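Local coordinates for protein putative primosome component (Streptococcus pyogenes serotype M3, PDB 2QGZ) that is a putative primosome component that probably binds ATP and helps load the replicative helicase onto DNA, at residues A[105-119]-A[174-188]. Residues are numbered along the deposited sequence; the frame is centred on the assembly and turned at random.
Sequences ISERIQLVSLPKSYR and HELSEKKGVSTTLLH
Strands 109-112 and 184-188 run parallel, 4.6 Å apart at closest approach and 17° off alignment, with I109 beside T184 and V112 beside L187. Five backbone hydrogen bonds join them, from T184 N to R108 O at one end to H188 N to V112 O (3.1 Å) at the other. On one face, L186 CD1 fits among three neighbours. I109 CG2 meets L186 CD1 at 3.5 Å. L111 CD2 comes alongside, its side chain pointing the same way as that of L186, and Y118 O also lies close. L114 reaches over the strand end: its CD1 touches L186 CB at 3.7 Å, and its CD2 lies against H188 CB. On the other face, V112 and L187 lie side by side. Before the strands, S177 joins helix 165-179 to the helical turn at 105-107 and to R108 just after. The rotation that sets S177 OG anti to the backbone N (chi1 170°) turns it to I105 O, to which it donates a hydrogen bond in the carbonyl plane; the modelled 2.5 Å is short. The same OG accepts R108 NH1 at 3.0 Å, near the guanidinium plane, while G181 CA lies over one face of that group. I105 CD1 approaches H174 CE1 obliquely at 3.3 Å, and R119 O lies at the edge of the imidazole. Y118 OH hydrogen-bonds S166 of the probable Walker A loop, near a bound phosphate. Strand 217-221 flanks 184-188 on its other side, and 109-112 is outermost within this chain. This pairing forms one edge of the parallel, helix-flanked sheet of a P-loop NTPase, consistent with the IstB-like ATP-binding family.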
loop_
_atom_site.group_PDB
_atom_site.type_symbol
_atom_site.label_atom_id
_atom_site.label_comp_id
_atom_site.label_asym_id
_atom_site.label_seq_id
_atom_site.Cartn_x
_atom_site.Cartn_y
_atom_site.Cartn_z
ATOM N N ILE A 105 -10.426 -9.324 13.414
ATOM C CA ILE A 105 -10.141 -8.201 12.523
ATOM C C ILE A 105 -8.673 -8.224 12.118
ATOM O O ILE A 105 -8.307 -7.838 11.010
ATOM C CB ILE A 105 -10.468 -6.838 13.188
ATOM C CG1 ILE A 105 -9.615 -6.640 14.437
ATOM C CG2 ILE A 105 -11.950 -6.774 13.553
ATOM C CD1 ILE A 105 -9.948 -5.365 15.209
ATOM N N SER A 106 -7.838 -8.708 13.025
ATOM C CA SER A 106 -6.412 -8.790 12.780
ATOM C C SER A 106 -6.069 -9.830 11.716
ATOM O O SER A 106 -5.149 -9.629 10.926
ATOM C CB SER A 106 -5.690 -9.124 14.083
ATOM O OG SER A 106 -4.293 -9.157 13.888
ATOM N N GLU A 107 -6.812 -10.933 11.687
ATOM C CA GLU A 107 -6.555 -12.001 10.719
ATOM C C GLU A 107 -6.979 -11.687 9.278
ATOM O O GLU A 107 -6.548 -12.371 8.347
ATOM C CB GLU A 107 -7.227 -13.301 11.169
ATOM C CG GLU A 107 -8.746 -13.280 11.113
ATOM C CD GLU A 107 -9.357 -14.656 11.331
ATOM O OE1 GLU A 107 -9.103 -15.551 10.492
ATOM O OE2 GLU A 107 -10.084 -14.843 12.336
ATOM N N ARG A 108 -7.822 -10.671 9.094
ATOM C CA ARG A 108 -8.256 -10.286 7.751
ATOM C C ARG A 108 -7.136 -9.534 7.022
ATOM O O ARG A 108 -7.254 -9.232 5.830
ATOM C CB ARG A 108 -9.476 -9.362 7.800
ATOM C CG ARG A 108 -10.702 -9.915 8.471
ATOM C CD ARG A 108 -11.922 -9.129 8.017
ATOM N NE ARG A 108 -13.148 -9.562 8.683
ATOM C CZ ARG A 108 -13.469 -9.266 9.940
ATOM N NH1 ARG A 108 -12.657 -8.524 10.688
ATOM N NH2 ARG A 108 -14.605 -9.719 10.450
ATOM N N ILE A 109 -6.067 -9.221 7.750
ATOM C CA ILE A 109 -4.934 -8.489 7.194
ATOM C C ILE A 109 -3.791 -9.411 6.787
ATOM O O ILE A 109 -2.986 -9.827 7.623
ATOM C CB ILE A 109 -4.396 -7.458 8.213
ATOM C CG1 ILE A 109 -5.497 -6.466 8.576
ATOM C CG2 ILE A 109 -3.206 -6.725 7.643
ATOM C CD1 ILE A 109 -5.087 -5.480 9.645
ATOM N N GLN A 110 -3.716 -9.723 5.498
ATOM C CA GLN A 110 -2.665 -10.595 4.991
ATOM C C GLN A 110 -1.338 -9.853 4.855
ATOM O O GLN A 110 -1.292 -8.716 4.385
ATOM C CB GLN A 110 -3.077 -11.185 3.639
ATOM C CG GLN A 110 -4.143 -12.278 3.720
ATOM C CD GLN A 110 -5.464 -11.786 4.301
ATOM O OE1 GLN A 110 -5.910 -12.256 5.356
ATOM N NE2 GLN A 110 -6.101 -10.837 3.614
ATOM N N LEU A 111 -0.259 -10.503 5.280
ATOM C CA LEU A 111 1.070 -9.917 5.201
ATOM C C LEU A 111 1.939 -10.739 4.265
ATOM O O LEU A 111 1.809 -11.960 4.193
ATOM C CB LEU A 111 1.738 -9.891 6.572
ATOM C CG LEU A 111 1.083 -9.172 7.748
ATOM C CD1 LEU A 111 1.962 -9.365 8.970
ATOM C CD2 LEU A 111 0.912 -7.694 7.442
ATOM N N VAL A 112 2.823 -10.061 3.546
ATOM C CA VAL A 112 3.734 -10.715 2.627
ATOM C C VAL A 112 5.105 -10.098 2.830
ATOM O O VAL A 112 5.366 -8.976 2.391
ATOM C CB VAL A 112 3.305 -10.530 1.152
ATOM C CG1 VAL A 112 4.388 -11.079 0.220
ATOM C CG2 VAL A 112 1.980 -11.250 0.896
ATOM N N SER A 113 5.966 -10.836 3.526
ATOM C CA SER A 113 7.326 -10.404 3.808
ATOM C C SER A 113 7.394 -9.149 4.676
ATOM O O SER A 113 8.169 -8.235 4.407
ATOM C CB SER A 113 8.078 -10.181 2.497
ATOM O OG SER A 113 7.962 -11.327 1.670
ATOM N N LEU A 114 6.576 -9.125 5.721
ATOM C CA LEU A 114 6.534 -8.012 6.663
ATOM C C LEU A 114 6.348 -8.581 8.072
ATOM O O LEU A 114 5.616 -9.553 8.268
ATOM C CB LEU A 114 5.375 -7.064 6.322
ATOM C CG LEU A 114 5.498 -6.186 5.065
ATOM C CD1 LEU A 114 4.177 -5.490 4.780
ATOM C CD2 LEU A 114 6.599 -5.157 5.256
ATOM N N PRO A 115 7.020 -7.992 9.072
ATOM C CA PRO A 115 6.878 -8.496 10.444
ATOM C C PRO A 115 5.424 -8.509 10.921
ATOM O O PRO A 115 4.605 -7.717 10.461
ATOM C CB PRO A 115 7.763 -7.550 11.256
ATOM C CG PRO A 115 7.771 -6.283 10.438
ATOM C CD PRO A 115 7.899 -6.811 9.031
ATOM N N LYS A 116 5.114 -9.417 11.843
ATOM C CA LYS A 116 3.769 -9.561 12.380
ATOM C C LYS A 116 3.168 -8.307 13.008
ATOM O O LYS A 116 1.948 -8.185 13.092
ATOM C CB LYS A 116 3.745 -10.703 13.404
ATOM C CG LYS A 116 4.106 -12.065 12.802
ATOM C CD LYS A 116 4.088 -13.196 13.833
ATOM C CE LYS A 116 2.683 -13.457 14.380
ATOM N NZ LYS A 116 2.697 -14.483 15.465
ATOM N N SER A 117 4.005 -7.377 13.453
ATOM C CA SER A 117 3.485 -6.165 14.079
ATOM C C SER A 117 2.608 -5.313 13.156
ATOM O O SER A 117 1.752 -4.579 13.635
ATOM C CB SER A 117 4.626 -5.316 14.635
ATOM O OG SER A 117 5.536 -4.971 13.612
ATOM N N TYR A 118 2.802 -5.424 11.842
ATOM C CA TYR A 118 2.009 -4.655 10.875
ATOM C C TYR A 118 0.552 -5.068 10.823
ATOM O O TYR A 118 -0.238 -4.477 10.097
ATOM C CB TYR A 118 2.579 -4.785 9.463
ATOM C CG TYR A 118 3.722 -3.858 9.172
ATOM C CD1 TYR A 118 5.028 -4.204 9.502
ATOM C CD2 TYR A 118 3.499 -2.623 8.565
ATOM C CE1 TYR A 118 6.086 -3.342 9.234
ATOM C CE2 TYR A 118 4.544 -1.760 8.294
ATOM C CZ TYR A 118 5.835 -2.123 8.632
ATOM O OH TYR A 118 6.875 -1.252 8.387
ATOM N N ARG A 119 0.205 -6.087 11.591
ATOM C CA ARG A 119 -1.154 -6.603 11.626
ATOM C C ARG A 119 -1.838 -6.119 12.906
ATOM O O ARG A 119 -3.028 -6.350 13.120
ATOM C CB ARG A 119 -1.090 -8.136 11.569
ATOM C CG ARG A 119 -2.418 -8.869 11.501
ATOM C CD ARG A 119 -2.255 -10.202 10.755
ATOM N NE ARG A 119 -1.180 -11.012 11.312
ATOM C CZ ARG A 119 -0.377 -11.778 10.584
ATOM N NH1 ARG A 119 -0.532 -11.838 9.267
ATOM N NH2 ARG A 119 0.594 -12.468 11.169
ATOM N N HIS A 174 -6.229 -1.917 9.369
ATOM C CA HIS A 174 -6.798 -2.415 10.612
ATOM C C HIS A 174 -8.189 -1.835 10.847
ATOM O O HIS A 174 -9.075 -2.526 11.344
ATOM C CB HIS A 174 -5.886 -2.070 11.781
ATOM C CG HIS A 174 -6.200 -2.827 13.031
ATOM N ND1 HIS A 174 -7.270 -2.511 13.844
ATOM C CD2 HIS A 174 -5.601 -3.906 13.592
ATOM C CE1 HIS A 174 -7.313 -3.365 14.853
ATOM N NE2 HIS A 174 -6.314 -4.220 14.723
ATOM N N GLU A 175 -8.382 -0.575 10.476
ATOM C CA GLU A 175 -9.668 0.083 10.653
ATOM C C GLU A 175 -10.677 -0.433 9.615
ATOM O O GLU A 175 -11.874 -0.537 9.896
ATOM C CB GLU A 175 -9.485 1.591 10.529
ATOM C CG GLU A 175 -10.633 2.425 11.039
ATOM C CD GLU A 175 -10.783 2.385 12.552
ATOM O OE1 GLU A 175 -9.786 2.130 13.268
ATOM O OE2 GLU A 175 -11.908 2.639 13.032
ATOM N N LEU A 176 -10.192 -0.755 8.418
ATOM C CA LEU A 176 -11.059 -1.286 7.365
ATOM C C LEU A 176 -11.586 -2.654 7.776
ATOM O O LEU A 176 -12.739 -2.994 7.516
ATOM C CB LEU A 176 -10.302 -1.419 6.042
ATOM C CG LEU A 176 -10.324 -0.197 5.129
ATOM C CD1 LEU A 176 -9.510 -0.475 3.877
ATOM C CD2 LEU A 176 -11.755 0.132 4.772
ATOM N N SER A 177 -10.733 -3.442 8.415
ATOM C CA SER A 177 -11.136 -4.756 8.865
ATOM C C SER A 177 -12.088 -4.658 10.051
ATOM O O SER A 177 -13.000 -5.466 10.178
ATOM C CB SER A 177 -9.918 -5.577 9.266
ATOM O OG SER A 177 -10.330 -6.762 9.917
ATOM N N GLU A 178 -11.884 -3.669 10.915
ATOM C CA GLU A 178 -12.738 -3.511 12.088
ATOM C C GLU A 178 -14.097 -2.890 11.786
ATOM O O GLU A 178 -15.123 -3.402 12.224
ATOM C CB GLU A 178 -12.040 -2.675 13.166
ATOM C CG GLU A 178 -12.905 -2.458 14.407
ATOM C CD GLU A 178 -12.172 -1.781 15.552
ATOM O OE1 GLU A 178 -12.767 -1.666 16.647
ATOM O OE2 GLU A 178 -11.010 -1.360 15.363
ATOM N N LYS A 179 -14.112 -1.788 11.050
ATOM C CA LYS A 179 -15.372 -1.130 10.730
ATOM C C LYS A 179 -16.116 -1.879 9.645
ATOM O O LYS A 179 -17.262 -2.278 9.831
ATOM C CB LYS A 179 -15.117 0.320 10.319
ATOM C CG LYS A 179 -14.626 1.160 11.486
ATOM C CD LYS A 179 -15.645 1.105 12.613
ATOM C CE LYS A 179 -15.105 1.693 13.894
ATOM N NZ LYS A 179 -16.169 1.762 14.941
ATOM N N LYS A 180 -15.464 -2.057 8.505
ATOM C CA LYS A 180 -16.048 -2.804 7.410
ATOM C C LYS A 180 -15.487 -4.203 7.644
ATOM O O LYS A 180 -14.779 -4.415 8.631
ATOM C CB LYS A 180 -15.563 -2.236 6.083
ATOM C CG LYS A 180 -15.820 -0.737 5.923
ATOM C CD LYS A 180 -17.284 -0.417 6.082
ATOM C CE LYS A 180 -17.659 0.859 5.344
ATOM N NZ LYS A 180 -16.889 2.036 5.802
ATOM N N GLY A 181 -15.789 -5.162 6.780
ATOM C CA GLY A 181 -15.244 -6.492 7.008
ATOM C C GLY A 181 -14.223 -6.870 5.952
ATOM O O GLY A 181 -13.940 -8.046 5.734
ATOM N N VAL A 182 -13.653 -5.852 5.320
ATOM C CA VAL A 182 -12.695 -6.019 4.238
ATOM C C VAL A 182 -11.294 -6.492 4.597
ATOM O O VAL A 182 -10.719 -6.097 5.610
ATOM C CB VAL A 182 -12.587 -4.706 3.434
ATOM C CG1 VAL A 182 -12.302 -3.552 4.373
ATOM C CG2 VAL A 182 -11.502 -4.823 2.376
ATOM N N SER A 183 -10.757 -7.350 3.734
ATOM C CA SER A 183 -9.416 -7.898 3.886
ATOM C C SER A 183 -8.458 -6.980 3.141
ATOM O O SER A 183 -8.811 -6.392 2.125
ATOM C CB SER A 183 -9.332 -9.304 3.274
ATOM O OG SER A 183 -10.234 -10.205 3.898
ATOM N N THR A 184 -7.246 -6.856 3.650
ATOM C CA THR A 184 -6.243 -6.017 3.024
ATOM C C THR A 184 -4.964 -6.822 3.010
ATOM O O THR A 184 -4.755 -7.670 3.876
ATOM C CB THR A 184 -5.992 -4.713 3.835
ATOM O OG1 THR A 184 -7.167 -3.893 3.822
ATOM C CG2 THR A 184 -4.841 -3.920 3.233
ATOM N N THR A 185 -4.120 -6.576 2.016
ATOM C CA THR A 185 -2.843 -7.257 1.938
ATOM C C THR A 185 -1.756 -6.202 1.953
ATOM O O THR A 185 -1.770 -5.267 1.149
ATOM C CB THR A 185 -2.697 -8.092 0.657
ATOM O OG1 THR A 185 -3.634 -9.173 0.685
ATOM C CG2 THR A 185 -1.287 -8.665 0.553
ATOM N N LEU A 186 -0.833 -6.348 2.896
ATOM C CA LEU A 186 0.297 -5.440 3.031
ATOM C C LEU A 186 1.467 -6.246 2.488
ATOM O O LEU A 186 1.787 -7.312 2.996
ATOM C CB LEU A 186 0.512 -5.097 4.502
ATOM C CG LEU A 186 -0.703 -4.465 5.186
ATOM C CD1 LEU A 186 -0.581 -4.581 6.696
ATOM C CD2 LEU A 186 -0.803 -3.020 4.771
ATOM N N LEU A 187 2.107 -5.729 1.455
ATOM C CA LEU A 187 3.195 -6.441 0.815
ATOM C C LEU A 187 4.477 -5.628 0.686
ATOM O O LEU A 187 4.453 -4.487 0.234
ATOM C CB LEU A 187 2.701 -6.898 -0.559
ATOM C CG LEU A 187 3.633 -7.466 -1.620
ATOM C CD1 LEU A 187 2.825 -8.355 -2.552
ATOM C CD2 LEU A 187 4.306 -6.331 -2.393
ATOM N N HIS A 188 5.598 -6.211 1.094
ATOM C CA HIS A 188 6.879 -5.523 0.983
ATOM C C HIS A 188 7.386 -5.822 -0.425
ATOM O O HIS A 188 7.945 -6.890 -0.673
ATOM C CB HIS A 188 7.867 -6.046 2.026
ATOM C CG HIS A 188 9.137 -5.258 2.096
ATOM N ND1 HIS A 188 10.371 -5.806 1.819
ATOM C CD2 HIS A 188 9.362 -3.956 2.399
ATOM C CE1 HIS A 188 11.302 -4.875 1.950
ATOM N NE2 HIS A 188 10.715 -3.744 2.301
#